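Local atomic coordinates of transcriptional regulator, LYSR family (Neisseria meningitidis, PDB entry 4AB5), a protein that probably controls genes of methionine biosynthesis as a MetR-like DNA-binding transcription factor, present in this chain as its regulatory domain without the DNA-binding part. Residues B[92-98]-B[171-177]; B[12-16]-B[41-47]; B[108-112]-B[143-147]; B[53-57]-B[186-190]; B[6-12]-B[196-201]. All coordinates share one frame; numbering follows the deposited sequence.

How the contacts relate
The five contacts split between the two lobes expected of a LysR regulatory domain, which has the periplasmic-binding-protein fold. Contacts 2, 4 and 5 build one lobe; contacts 1 and 3 build the other, with centres about 17 Å apart. Contacts 2 and 5 share Ile12 and strand 8-13, while contacts 4 and 5 have centres about 12 Å apart and meet where Arg11 NH1 lies 2.9 Å from His56 O, a probable hydrogen bond. Strand 171-189 serves both lobes, in contact 1 and contact 4, whose centres are about 38 Å apart. Contacts 2 and 3 touch through Gln46 and Pro112, between the lobes, where relatives bind their effectors.

Contact 1. Residues B[92-98]-B[171-177]; sequences LAAKNVW and VHRQITA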
# COMPACT_ATOMS: atom_id res chain seq x y z
N LEU B 92 -18.45 -20.17 -2.92
CA LEU B 92 -18.65 -19.31 -4.09
C LEU B 92 -17.79 -19.67 -5.30
O LEU B 92 -18.12 -19.24 -6.42
CB LEU B 92 -18.54 -17.82 -3.76
CG LEU B 92 -19.68 -17.19 -2.95
CD1 LEU B 92 -19.28 -15.82 -2.47
CD2 LEU B 92 -20.97 -17.12 -3.77
N ALA B 93 -16.74 -20.48 -5.11
CA ALA B 93 -15.88 -20.94 -6.21
C ALA B 93 -16.66 -21.89 -7.12
O ALA B 93 -16.31 -22.06 -8.28
CB ALA B 93 -14.63 -21.62 -5.66
N ALA B 94 -17.76 -22.48 -6.60
CA ALA B 94 -18.66 -23.37 -7.33
C ALA B 94 -19.50 -22.63 -8.38
O ALA B 94 -19.97 -23.26 -9.33
CB ALA B 94 -19.57 -24.09 -6.35
N LYS B 95 -19.71 -21.31 -8.20
CA LYS B 95 -20.47 -20.47 -9.12
C LYS B 95 -19.52 -19.76 -10.07
O LYS B 95 -18.56 -19.13 -9.62
CB LYS B 95 -21.31 -19.43 -8.36
CG LYS B 95 -22.45 -20.00 -7.53
CD LYS B 95 -23.47 -18.92 -7.12
CE LYS B 95 -24.57 -18.73 -8.14
NZ LYS B 95 -25.64 -17.83 -7.66
N ASN B 96 -19.79 -19.84 -11.39
CA ASN B 96 -18.98 -19.16 -12.41
C ASN B 96 -19.26 -17.66 -12.39
O ASN B 96 -18.34 -16.86 -12.57
CB ASN B 96 -19.27 -19.72 -13.81
CG ASN B 96 -18.46 -20.94 -14.22
OD1 ASN B 96 -18.77 -21.60 -15.21
ND2 ASN B 96 -17.38 -21.25 -13.50
N VAL B 97 -20.52 -17.28 -12.15
CA VAL B 97 -20.98 -15.90 -12.09
C VAL B 97 -21.61 -15.63 -10.71
O VAL B 97 -22.45 -16.41 -10.26
CB VAL B 97 -21.97 -15.58 -13.25
CG1 VAL B 97 -22.50 -14.16 -13.17
CG2 VAL B 97 -21.32 -15.83 -14.61
N TRP B 98 -21.22 -14.52 -10.05
CA TRP B 98 -21.78 -14.12 -8.76
C TRP B 98 -22.85 -13.05 -8.97
O TRP B 98 -22.56 -11.98 -9.52
CB TRP B 98 -20.70 -13.59 -7.81
CG TRP B 98 -19.62 -14.58 -7.44
CD1 TRP B 98 -19.58 -15.91 -7.74
CD2 TRP B 98 -18.44 -14.30 -6.68
NE1 TRP B 98 -18.45 -16.48 -7.22
CE2 TRP B 98 -17.73 -15.52 -6.55
CE3 TRP B 98 -17.92 -13.15 -6.07
CZ2 TRP B 98 -16.51 -15.61 -5.87
CZ3 TRP B 98 -16.72 -13.24 -5.37
CH2 TRP B 98 -16.03 -14.46 -5.28
N VAL B 171 -9.13 -17.51 -6.38
CA VAL B 171 -9.73 -17.84 -7.67
C VAL B 171 -10.55 -16.62 -8.03
O VAL B 171 -10.95 -15.87 -7.14
CB VAL B 171 -10.55 -19.16 -7.69
CG1 VAL B 171 -9.66 -20.38 -7.43
CG2 VAL B 171 -11.72 -19.14 -6.72
N HIS B 172 -10.75 -16.37 -9.33
CA HIS B 172 -11.52 -15.20 -9.73
C HIS B 172 -12.80 -15.60 -10.41
O HIS B 172 -12.84 -16.63 -11.10
CB HIS B 172 -10.70 -14.18 -10.54
CG HIS B 172 -10.45 -14.56 -11.96
ND1 HIS B 172 -11.11 -13.91 -13.00
CD2 HIS B 172 -9.61 -15.48 -12.48
CE1 HIS B 172 -10.66 -14.48 -14.11
NE2 HIS B 172 -9.75 -15.42 -13.85
N ARG B 173 -13.87 -14.82 -10.18
CA ARG B 173 -15.20 -15.08 -10.74
C ARG B 173 -15.84 -13.81 -11.25
O ARG B 173 -15.57 -12.72 -10.74
CB ARG B 173 -16.13 -15.76 -9.71
CG ARG B 173 -15.65 -17.11 -9.17
CD ARG B 173 -15.65 -18.18 -10.24
NE ARG B 173 -15.30 -19.50 -9.73
CZ ARG B 173 -14.09 -20.04 -9.81
NH1 ARG B 173 -13.09 -19.36 -10.34
NH2 ARG B 173 -13.88 -21.26 -9.35
N GLN B 174 -16.71 -13.96 -12.26
CA GLN B 174 -17.43 -12.86 -12.88
C GLN B 174 -18.49 -12.31 -11.92
O GLN B 174 -19.26 -13.07 -11.35
CB GLN B 174 -18.06 -13.33 -14.19
CG GLN B 174 -18.78 -12.23 -14.94
CD GLN B 174 -19.12 -12.65 -16.33
OE1 GLN B 174 -19.96 -13.51 -16.58
NE2 GLN B 174 -18.47 -12.02 -17.28
N ILE B 175 -18.51 -10.98 -11.74
CA ILE B 175 -19.50 -10.31 -10.90
C ILE B 175 -20.64 -9.90 -11.82
O ILE B 175 -20.45 -8.98 -12.63
CB ILE B 175 -18.90 -9.08 -10.15
CG1 ILE B 175 -17.86 -9.50 -9.11
CG2 ILE B 175 -20.02 -8.22 -9.50
CD1 ILE B 175 -16.98 -8.37 -8.61
N THR B 176 -21.81 -10.58 -11.72
CA THR B 176 -23.01 -10.27 -12.52
C THR B 176 -22.95 -10.87 -13.94
O THR B 176 -21.86 -11.05 -14.49
CB THR B 176 -23.37 -8.76 -12.35
OG1 THR B 176 -24.33 -8.61 -11.31
CG2 THR B 176 -23.80 -8.06 -13.64
N ALA B 177 -24.12 -11.21 -14.51
CA ALA B 177 -24.24 -11.77 -15.86
C ALA B 177 -23.64 -10.82 -16.94
O ALA B 177 -23.02 -11.29 -17.90
CB ALA B 177 -25.70 -12.07 -16.17
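Arg173 on strand 171-189 starts against one face of the indole of Trp98 and finishes on the carbonyl of Ala93. Its CB lies over that face, a CH-pi contact 3.7 Å from the centroid of the five-membered ring of Trp98, with Leu92 CB on the opposite face. Next, Arg173 CG keeps beside Trp98 NE1 at 3.5 Å. A bend at chi2 (-67°) then swings the chain off the indole, and CD passes the carbonyl oxygen of Lys95. At the end the guanidinium grips one oxygen side-on: Arg173 NH2 reaches Ala93 O at 2.8 Å and Arg173 NE reaches the same atom at 3.1 Å, the oxygen lying in the guanidinium plane. Arg173 NH1 turns to His172 O, 2.8 Å away in its own strand. Beyond this grip the backbones pair in parallel. Trp98 N bonds to Gln174 O at 2.8 Å, and Thr176 N to Trp98 O at 2.7 Å, adding strand 97-98 to the sheet. Trp98 NE1 also bonds to Leu92 O, fixing the indole against the 3-10 turn. All three guanidinium nitrogens thus donate to peptide oxygens: the bonds to Ala93 O tie turn to strand, while NH1 holds the group against its own strand, probably spreading its charge over main-chain dipoles.

Contact 2. Residues B[12-16]-B[41-47]; sequences IAVEC and IVSGFQA
Glu15 sets CG beside its own backbone N (chi1 -69°) and bends again at chi2 (-53°), which curls the carboxylate in over residues 43-47. Glu15 OE1 there accepts a hydrogen bond from Gln46 N at 3.1 Å, the donor standing well above the carboxylate plane. Glu15 OE2 rests 3.3 Å from Ser43 CA and approaches the Phe45 ring at its edge, while CG of Glu15 lies 3.4 Å from Ala47 O. The loop that wraps the acid continues from strand 37-42, the second strand of a beta-alpha-beta unit whose crossover is helix 20-33. Strands 8-13 and 37-42 run parallel, joined by Val42 N to Ile12 O at 2.7 Å and, where they begin to part, by a weak bond of 3.4 Å from Val14 N to Val42 O. Val14 and Ile41 lie side by side, CG1 of the valine 4.2 Å from CG2 of the isoleucine. Val14 also meets Phe20 and Leu23 of the crossover helix, and Ile41 packs on Leu146 of the second subunit.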
# COMPACT_ATOMS: atom_id res chain seq x y z
N ILE B 12 -1.18 15.79 -8.80
CA ILE B 12 -2.10 14.70 -9.14
C ILE B 12 -3.04 14.38 -7.98
O ILE B 12 -2.59 13.98 -6.92
CB ILE B 12 -1.36 13.44 -9.69
CG1 ILE B 12 -0.49 13.77 -10.93
CG2 ILE B 12 -2.36 12.34 -10.04
CD1 ILE B 12 0.85 13.17 -10.93
N ALA B 13 -4.35 14.56 -8.20
CA ALA B 13 -5.39 14.25 -7.23
C ALA B 13 -5.94 12.85 -7.55
O ALA B 13 -6.40 12.59 -8.67
CB ALA B 13 -6.50 15.29 -7.28
N VAL B 14 -5.81 11.93 -6.57
CA VAL B 14 -6.21 10.53 -6.71
C VAL B 14 -6.66 9.96 -5.37
O VAL B 14 -5.94 10.06 -4.38
CB VAL B 14 -5.11 9.67 -7.42
CG1 VAL B 14 -3.75 9.79 -6.74
CG2 VAL B 14 -5.53 8.20 -7.59
N GLU B 15 -7.87 9.39 -5.34
CA GLU B 15 -8.42 8.77 -4.13
C GLU B 15 -8.55 7.24 -4.29
O GLU B 15 -8.93 6.56 -3.33
CB GLU B 15 -9.76 9.41 -3.74
CG GLU B 15 -9.68 10.84 -3.24
CD GLU B 15 -8.73 11.14 -2.09
OE1 GLU B 15 -8.70 10.37 -1.10
OE2 GLU B 15 -8.02 12.17 -2.18
N CYS B 16 -8.20 6.71 -5.48
CA CYS B 16 -8.30 5.30 -5.86
C CYS B 16 -6.99 4.57 -5.53
O CYS B 16 -5.92 4.99 -5.98
CB CYS B 16 -8.69 5.18 -7.33
SG CYS B 16 -8.01 3.75 -8.23
N ILE B 41 1.39 14.68 -5.18
CA ILE B 41 0.22 13.80 -5.03
C ILE B 41 -0.67 14.45 -3.99
O ILE B 41 -0.22 14.72 -2.88
CB ILE B 41 0.59 12.33 -4.66
CG1 ILE B 41 1.53 11.69 -5.72
CG2 ILE B 41 -0.70 11.48 -4.48
CD1 ILE B 41 2.48 10.67 -5.20
N VAL B 42 -1.92 14.75 -4.38
CA VAL B 42 -2.94 15.37 -3.51
C VAL B 42 -3.98 14.28 -3.21
O VAL B 42 -4.81 13.95 -4.06
CB VAL B 42 -3.56 16.65 -4.16
CG1 VAL B 42 -4.39 17.43 -3.15
CG2 VAL B 42 -2.48 17.55 -4.77
N SER B 43 -3.94 13.71 -1.98
CA SER B 43 -4.82 12.60 -1.57
C SER B 43 -5.33 12.65 -0.11
O SER B 43 -5.13 13.65 0.58
CB SER B 43 -4.14 11.26 -1.87
OG SER B 43 -2.89 11.14 -1.20
N GLY B 44 -6.00 11.57 0.31
CA GLY B 44 -6.52 11.37 1.66
C GLY B 44 -7.91 11.88 1.97
O GLY B 44 -8.60 11.31 2.83
N PHE B 45 -8.34 12.97 1.29
CA PHE B 45 -9.64 13.66 1.47
C PHE B 45 -10.90 12.77 1.49
O PHE B 45 -11.90 13.18 2.08
CB PHE B 45 -9.80 14.80 0.45
CG PHE B 45 -8.71 15.85 0.51
CD1 PHE B 45 -8.80 16.92 1.39
CD2 PHE B 45 -7.60 15.77 -0.33
CE1 PHE B 45 -7.78 17.88 1.45
CE2 PHE B 45 -6.59 16.73 -0.26
CZ PHE B 45 -6.69 17.79 0.62
N GLN B 46 -10.83 11.56 0.86
CA GLN B 46 -11.93 10.58 0.74
C GLN B 46 -13.17 11.20 0.08
O GLN B 46 -14.31 10.88 0.43
CB GLN B 46 -12.25 9.91 2.09
CG GLN B 46 -11.21 8.87 2.52
CD GLN B 46 -11.26 8.56 4.00
OE1 GLN B 46 -12.27 8.78 4.69
NE2 GLN B 46 -10.17 8.03 4.52
N ALA B 47 -12.92 12.11 -0.89
CA ALA B 47 -13.95 12.84 -1.64
C ALA B 47 -13.52 13.08 -3.09
O ALA B 47 -12.34 12.92 -3.42
CB ALA B 47 -14.23 14.17 -0.95

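Contact 3. Residues B[108-112]-B[143-147]; sequences LITYP and IIQLV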
# COMPACT_ATOMS: atom_id res chain seq x y z
N LEU B 108 -17.37 -8.67 3.09
CA LEU B 108 -16.74 -8.00 1.96
C LEU B 108 -15.48 -7.25 2.40
O LEU B 108 -15.54 -6.41 3.29
CB LEU B 108 -17.75 -7.07 1.23
CG LEU B 108 -17.31 -6.45 -0.13
CD1 LEU B 108 -17.09 -7.52 -1.20
CD2 LEU B 108 -18.32 -5.44 -0.60
N ILE B 109 -14.33 -7.58 1.78
CA ILE B 109 -13.05 -6.92 2.07
C ILE B 109 -12.80 -5.84 1.02
O ILE B 109 -12.82 -6.12 -0.17
CB ILE B 109 -11.87 -7.91 2.28
CG1 ILE B 109 -12.29 -9.07 3.21
CG2 ILE B 109 -10.63 -7.17 2.83
CD1 ILE B 109 -11.54 -10.30 3.04
N THR B 110 -12.71 -4.58 1.48
CA THR B 110 -12.54 -3.39 0.64
C THR B 110 -11.46 -2.46 1.21
O THR B 110 -10.95 -2.70 2.31
CB THR B 110 -13.88 -2.58 0.57
OG1 THR B 110 -14.07 -1.84 1.78
CG2 THR B 110 -15.11 -3.43 0.27
N TYR B 111 -11.17 -1.36 0.48
CA TYR B 111 -10.28 -0.30 0.94
C TYR B 111 -11.08 0.55 1.94
O TYR B 111 -12.31 0.56 1.86
CB TYR B 111 -9.75 0.53 -0.23
CG TYR B 111 -8.93 -0.30 -1.20
CD1 TYR B 111 -7.68 -0.78 -0.85
CD2 TYR B 111 -9.44 -0.65 -2.44
CE1 TYR B 111 -6.93 -1.57 -1.73
CE2 TYR B 111 -8.71 -1.45 -3.33
CZ TYR B 111 -7.45 -1.90 -2.96
OH TYR B 111 -6.73 -2.69 -3.83
N PRO B 112 -10.43 1.21 2.95
CA PRO B 112 -11.21 1.95 3.97
C PRO B 112 -11.66 3.30 3.43
O PRO B 112 -11.09 4.36 3.72
CB PRO B 112 -10.23 2.07 5.15
CG PRO B 112 -9.02 1.26 4.75
CD PRO B 112 -9.00 1.28 3.26
N ILE B 143 -5.51 -7.65 1.60
CA ILE B 143 -6.84 -8.06 1.12
C ILE B 143 -6.78 -9.50 0.59
O ILE B 143 -7.58 -10.33 1.04
CB ILE B 143 -7.45 -7.07 0.08
CG1 ILE B 143 -7.78 -5.70 0.74
CG2 ILE B 143 -8.72 -7.69 -0.60
CD1 ILE B 143 -8.27 -4.59 -0.20
N ILE B 144 -5.82 -9.80 -0.32
CA ILE B 144 -5.62 -11.12 -0.91
C ILE B 144 -5.37 -12.20 0.13
O ILE B 144 -6.00 -13.26 0.06
CB ILE B 144 -4.60 -11.09 -2.10
CG1 ILE B 144 -5.32 -10.68 -3.40
CG2 ILE B 144 -3.86 -12.43 -2.31
CD1 ILE B 144 -4.96 -9.40 -3.88
N GLN B 145 -4.51 -11.92 1.14
CA GLN B 145 -4.22 -12.91 2.20
C GLN B 145 -5.41 -13.18 3.10
O GLN B 145 -5.58 -14.30 3.55
CB GLN B 145 -2.97 -12.54 3.02
CG GLN B 145 -1.66 -12.61 2.25
CD GLN B 145 -1.40 -13.92 1.55
OE1 GLN B 145 -1.64 -15.00 2.08
NE2 GLN B 145 -0.85 -13.85 0.35
N LEU B 146 -6.26 -12.16 3.33
CA LEU B 146 -7.48 -12.27 4.11
C LEU B 146 -8.53 -13.09 3.33
O LEU B 146 -9.18 -13.97 3.91
CB LEU B 146 -8.04 -10.88 4.44
CG LEU B 146 -7.34 -10.11 5.57
CD1 LEU B 146 -7.88 -8.71 5.65
CD2 LEU B 146 -7.50 -10.80 6.91
N VAL B 147 -8.64 -12.85 2.01
CA VAL B 147 -9.53 -13.60 1.12
C VAL B 147 -9.10 -15.09 1.09
O VAL B 147 -9.92 -15.97 1.32
CB VAL B 147 -9.65 -12.95 -0.30
CG1 VAL B 147 -10.46 -13.83 -1.24
CG2 VAL B 147 -10.28 -11.56 -0.23
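Ile109 and Ile143 lead a buried, apolar packing of helix on strand, in which helix 140-148 runs alongside strand 108-110 of the two-stranded parallel sheet in its lobe, in nearly the opposite direction. The short segments make an angle of 167°, with their axes 9.2 Å apart at closest approach. The two isoleucines lie antiparallel, flank to flank: Ile109 CG2 touches Ile143 CG1 at 3.8 Å. The other branch of Ile109 starts beside its backbone N (chi1 -46°) and carries CD1 into the next helical turn, 3.8 Å from Leu146 CB and 3.7 Å from Val147 CG2. Ile143 sends its own CD1 the opposite way, over one face of the Tyr111 ring, 4.0 Å from the ring centroid and displaced toward the rim at CE1, a CH-pi contact between nearly perpendicular side chains. Tyr111 OH is hydrogen-bonded to Thr140 OG1 on the same helix, and His17 of the other lobe stacks on the Tyr111 ring. Gln145 of the helix bonds to Arg31 of the second subunit. Across the contact itself the helix is therefore held to the strand by apolar packing, without a polar bond between the two segments, and the hydroxyl of Tyr111 supplies a polar tether just beyond it.

Contact 4. Residues B[53-57]-B[186-190]; sequences LLQHR and AAIRT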
# COMPACT_ATOMS: atom_id res chain seq x y z
N LEU B 53 -9.58 20.54 -8.56
CA LEU B 53 -9.22 21.17 -9.84
C LEU B 53 -9.84 22.56 -9.93
O LEU B 53 -9.15 23.53 -10.24
CB LEU B 53 -9.67 20.33 -11.06
CG LEU B 53 -9.11 18.93 -11.22
CD1 LEU B 53 -9.85 18.18 -12.29
CD2 LEU B 53 -7.65 18.97 -11.58
N LEU B 54 -11.16 22.65 -9.62
CA LEU B 54 -11.92 23.90 -9.62
C LEU B 54 -11.31 24.85 -8.60
O LEU B 54 -11.18 26.04 -8.88
CB LEU B 54 -13.40 23.62 -9.25
CG LEU B 54 -14.19 22.67 -10.15
CD1 LEU B 54 -15.47 22.22 -9.46
CD2 LEU B 54 -14.55 23.31 -11.46
N GLN B 55 -10.87 24.31 -7.45
CA GLN B 55 -10.27 25.06 -6.35
C GLN B 55 -8.78 25.40 -6.55
O GLN B 55 -8.19 26.02 -5.67
CB GLN B 55 -10.50 24.33 -5.02
CG GLN B 55 -11.93 24.42 -4.53
CD GLN B 55 -12.20 23.53 -3.35
OE1 GLN B 55 -11.32 22.83 -2.83
NE2 GLN B 55 -13.45 23.52 -2.90
N HIS B 56 -8.18 25.01 -7.71
CA HIS B 56 -6.76 25.22 -8.05
C HIS B 56 -5.80 24.57 -7.03
O HIS B 56 -4.65 25.00 -6.87
CB HIS B 56 -6.45 26.70 -8.31
CG HIS B 56 -7.04 27.22 -9.59
ND1 HIS B 56 -6.25 27.48 -10.69
CD2 HIS B 56 -8.33 27.50 -9.89
CE1 HIS B 56 -7.08 27.92 -11.63
NE2 HIS B 56 -8.34 27.94 -11.19
N ARG B 57 -6.28 23.51 -6.39
CA ARG B 57 -5.55 22.74 -5.38
C ARG B 57 -4.88 21.52 -6.03
O ARG B 57 -4.05 20.87 -5.39
CB ARG B 57 -6.51 22.30 -4.27
CG ARG B 57 -7.18 23.44 -3.50
CD ARG B 57 -6.67 23.61 -2.08
NE ARG B 57 -6.87 22.42 -1.25
CZ ARG B 57 -7.99 22.12 -0.60
NH1 ARG B 57 -9.06 22.90 -0.70
NH2 ARG B 57 -8.07 21.02 0.13
N ALA B 186 -8.78 10.89 -16.89
CA ALA B 186 -7.91 11.92 -16.36
C ALA B 186 -8.68 13.22 -16.56
O ALA B 186 -9.08 13.55 -17.68
CB ALA B 186 -6.61 11.96 -17.14
N ALA B 187 -8.97 13.92 -15.46
CA ALA B 187 -9.69 15.18 -15.48
C ALA B 187 -8.71 16.35 -15.30
O ALA B 187 -7.81 16.28 -14.47
CB ALA B 187 -10.74 15.20 -14.38
N ILE B 188 -8.87 17.40 -16.11
CA ILE B 188 -8.11 18.65 -16.04
C ILE B 188 -9.09 19.83 -16.20
O ILE B 188 -10.26 19.62 -16.58
CB ILE B 188 -6.94 18.73 -17.08
CG1 ILE B 188 -7.43 18.65 -18.55
CG2 ILE B 188 -5.81 17.74 -16.78
CD1 ILE B 188 -6.43 19.13 -19.61
N ARG B 189 -8.62 21.07 -15.95
CA ARG B 189 -9.43 22.27 -16.15
C ARG B 189 -9.48 22.48 -17.66
O ARG B 189 -8.55 22.09 -18.36
CB ARG B 189 -8.76 23.49 -15.52
CG ARG B 189 -8.73 23.52 -14.01
CD ARG B 189 -7.87 24.69 -13.58
NE ARG B 189 -7.27 24.50 -12.26
CZ ARG B 189 -6.09 23.92 -12.05
NH1 ARG B 189 -5.37 23.46 -13.07
NH2 ARG B 189 -5.62 23.80 -10.82
N THR B 190 -10.56 23.07 -18.16
CA THR B 190 -10.68 23.34 -19.60
C THR B 190 -9.64 24.36 -20.08
O THR B 190 -9.17 24.24 -21.21
CB THR B 190 -12.15 23.67 -19.96
OG1 THR B 190 -12.97 22.64 -19.42
CG2 THR B 190 -12.38 23.74 -21.46
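Arg189 lays its guanidinium flat on the imidazole of His56, the two groups 4.2 Å apart between centres with planes tilted by 30°. Arg189 NE sits over the middle of the ring, and Arg189 CD adds a CH-pi contact to the same face. NE also reaches Leu53 O at 2.9 Å, but the angle at the hydrogen is only 124° and the bond is weak. Arg189 NH2 comes 3.3 Å from His56 CA, which lies at the edge of the guanidinium, in its plane. Alongside the arginine, Leu53 brings CD1 against strand 171-189, 3.7 Å from Ala187 CB and 3.5 Å from Ala187 O. Two things hold the stack in place. His56 has left the helix with positive phi (59°) and ends it in a Schellman motif, the tip of its side chain coming nearer the strand; its N bonds back to Leu53 O at 3.1 Å, so that oxygen meets both His56 and Arg189. Beyond the segments, Asp192 forms a salt bridge with Arg189 NH1, and Asp59 makes a long, weak ion pair with it. Farther out, Leu53 and Ala187 both pack on strands 60-63 and 72-86, so helix 50-54 is seated by its C-terminal end on the sheet, while Ile188 faces Leu198 of helix 196-212.

Contact 5. Residues B[6-12]-B[196-201]; sequences EAGELRI and SYLNNF
Leu10 and Phe201 make the central touch between strand 8-13 and helix 196-212. With CG anti to its backbone N (chi1 -172°), Phe201 holds its ring out toward the strand. Leu10 CD2 settles over one face of it, a CH-pi contact 4.1 Å from the ring centroid of Phe201 and closest to CG, at 3.7 Å. The other methyl of the leucine, Leu10 CD1, meets Leu198 CD2 at 3.7 Å as these two side chains overlap along their flanks, heading opposite ways. Ile12 comes to meet Phe201 from the opposite direction, its CD1 3.7 Å from Phe201 CZ. One turn earlier Tyr197 takes the less common rotamer with CG between backbone N and carbonyl carbon (chi1 57°), which brings the ring to the start of the strand. There Tyr197 OH lies 3.7 Å from Gly8 CA. Glu6, fully stretched to its carboxylate, reaches across to the first turn of the helix: its OE2 stands at the edge of the tyrosine ring, 3.5 Å from Tyr197 CD2, and its OE1 is 3.1 Å from Ser196 OG. The short segments run at 37° to each other, with the helix laid against the sheet. Phe30 of helix 20-33 meets Leu10, Tyr197 and, edge-to-face, Phe201, so the two helices pack together on the same side of strand 8-13, while Leu198 reaches Ile188 of strand 171-189.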
# COMPACT_ATOMS: atom_id res chain seq x y z
N GLU B 6 10.57 23.24 -20.26
CA GLU B 6 9.23 23.71 -19.92
C GLU B 6 8.86 23.54 -18.45
O GLU B 6 8.71 22.41 -17.97
CB GLU B 6 8.16 23.12 -20.86
CG GLU B 6 6.85 23.89 -20.87
CD GLU B 6 5.76 23.27 -21.72
OE1 GLU B 6 6.06 22.81 -22.85
OE2 GLU B 6 4.59 23.28 -21.27
N ALA B 7 8.68 24.67 -17.75
CA ALA B 7 8.31 24.75 -16.34
C ALA B 7 6.79 24.66 -16.11
O ALA B 7 6.00 24.94 -17.01
CB ALA B 7 8.86 26.04 -15.74
N GLY B 8 6.40 24.26 -14.90
CA GLY B 8 5.00 24.10 -14.52
C GLY B 8 4.79 23.29 -13.26
O GLY B 8 5.73 23.04 -12.50
N GLU B 9 3.54 22.87 -13.03
CA GLU B 9 3.13 22.11 -11.85
C GLU B 9 2.16 21.02 -12.24
O GLU B 9 1.18 21.29 -12.95
CB GLU B 9 2.42 23.03 -10.85
CG GLU B 9 3.30 23.61 -9.76
CD GLU B 9 2.67 24.79 -9.05
OE1 GLU B 9 1.64 24.60 -8.36
OE2 GLU B 9 3.21 25.92 -9.18
N LEU B 10 2.42 19.78 -11.76
CA LEU B 10 1.52 18.66 -11.97
C LEU B 10 1.21 18.03 -10.61
O LEU B 10 1.93 17.14 -10.16
CB LEU B 10 2.07 17.67 -13.02
CG LEU B 10 1.28 16.37 -13.32
CD1 LEU B 10 -0.22 16.60 -13.46
CD2 LEU B 10 1.82 15.71 -14.57
N ARG B 11 0.17 18.56 -9.95
CA ARG B 11 -0.34 18.08 -8.67
C ARG B 11 -1.45 17.09 -9.03
O ARG B 11 -2.48 17.48 -9.60
CB ARG B 11 -0.86 19.24 -7.78
CG ARG B 11 0.22 20.29 -7.45
CD ARG B 11 -0.37 21.59 -6.92
NE ARG B 11 -1.16 22.31 -7.92
CZ ARG B 11 -1.97 23.33 -7.66
NH1 ARG B 11 -2.09 23.79 -6.43
NH2 ARG B 11 -2.67 23.89 -8.64
N ILE B 12 -1.18 15.79 -8.80
CA ILE B 12 -2.10 14.70 -9.14
C ILE B 12 -3.04 14.38 -7.98
O ILE B 12 -2.59 13.98 -6.92
CB ILE B 12 -1.36 13.44 -9.69
CG1 ILE B 12 -0.49 13.77 -10.93
CG2 ILE B 12 -2.36 12.34 -10.04
CD1 ILE B 12 0.85 13.17 -10.93
N SER B 196 0.96 20.91 -22.79
CA SER B 196 1.56 19.71 -23.38
C SER B 196 1.86 18.59 -22.40
O SER B 196 1.51 17.44 -22.69
CB SER B 196 2.82 20.07 -24.17
OG SER B 196 3.74 20.82 -23.39
N TYR B 197 2.48 18.92 -21.24
CA TYR B 197 2.86 17.94 -20.23
C TYR B 197 1.69 17.21 -19.61
O TYR B 197 1.82 16.02 -19.33
CB TYR B 197 3.79 18.53 -19.16
CG TYR B 197 3.26 19.74 -18.42
CD1 TYR B 197 2.45 19.60 -17.29
CD2 TYR B 197 3.65 21.03 -18.78
CE1 TYR B 197 1.98 20.71 -16.59
CE2 TYR B 197 3.21 22.14 -18.07
CZ TYR B 197 2.36 21.98 -16.99
OH TYR B 197 1.91 23.07 -16.29
N LEU B 198 0.55 17.91 -19.42
CA LEU B 198 -0.68 17.33 -18.88
C LEU B 198 -1.17 16.27 -19.84
O LEU B 198 -1.44 15.14 -19.42
CB LEU B 198 -1.77 18.40 -18.67
CG LEU B 198 -1.54 19.42 -17.56
CD1 LEU B 198 -2.70 20.38 -17.49
CD2 LEU B 198 -1.37 18.75 -16.20
N ASN B 199 -1.22 16.60 -21.14
CA ASN B 199 -1.61 15.71 -22.21
C ASN B 199 -0.63 14.56 -22.35
O ASN B 199 -1.05 13.42 -22.53
CB ASN B 199 -1.75 16.48 -23.53
CG ASN B 199 -3.06 16.26 -24.21
OD1 ASN B 199 -3.12 15.68 -25.29
ND2 ASN B 199 -4.16 16.58 -23.54
N ASN B 200 0.69 14.85 -22.22
CA ASN B 200 1.73 13.84 -22.31
C ASN B 200 1.72 12.89 -21.11
O ASN B 200 2.05 11.71 -21.27
CB ASN B 200 3.10 14.47 -22.58
CG ASN B 200 4.19 13.47 -22.81
OD1 ASN B 200 4.18 12.65 -23.73
ND2 ASN B 200 5.12 13.48 -21.89
N PHE B 201 1.30 13.37 -19.92
CA PHE B 201 1.19 12.50 -18.74
C PHE B 201 0.11 11.44 -18.96
O PHE B 201 0.28 10.29 -18.56
CB PHE B 201 0.94 13.29 -17.45
CG PHE B 201 1.00 12.44 -16.20
CD1 PHE B 201 2.18 11.79 -15.84
CD2 PHE B 201 -0.11 12.32 -15.37
CE1 PHE B 201 2.24 11.01 -14.68
CE2 PHE B 201 -0.05 11.54 -14.20
CZ PHE B 201 1.12 10.88 -13.87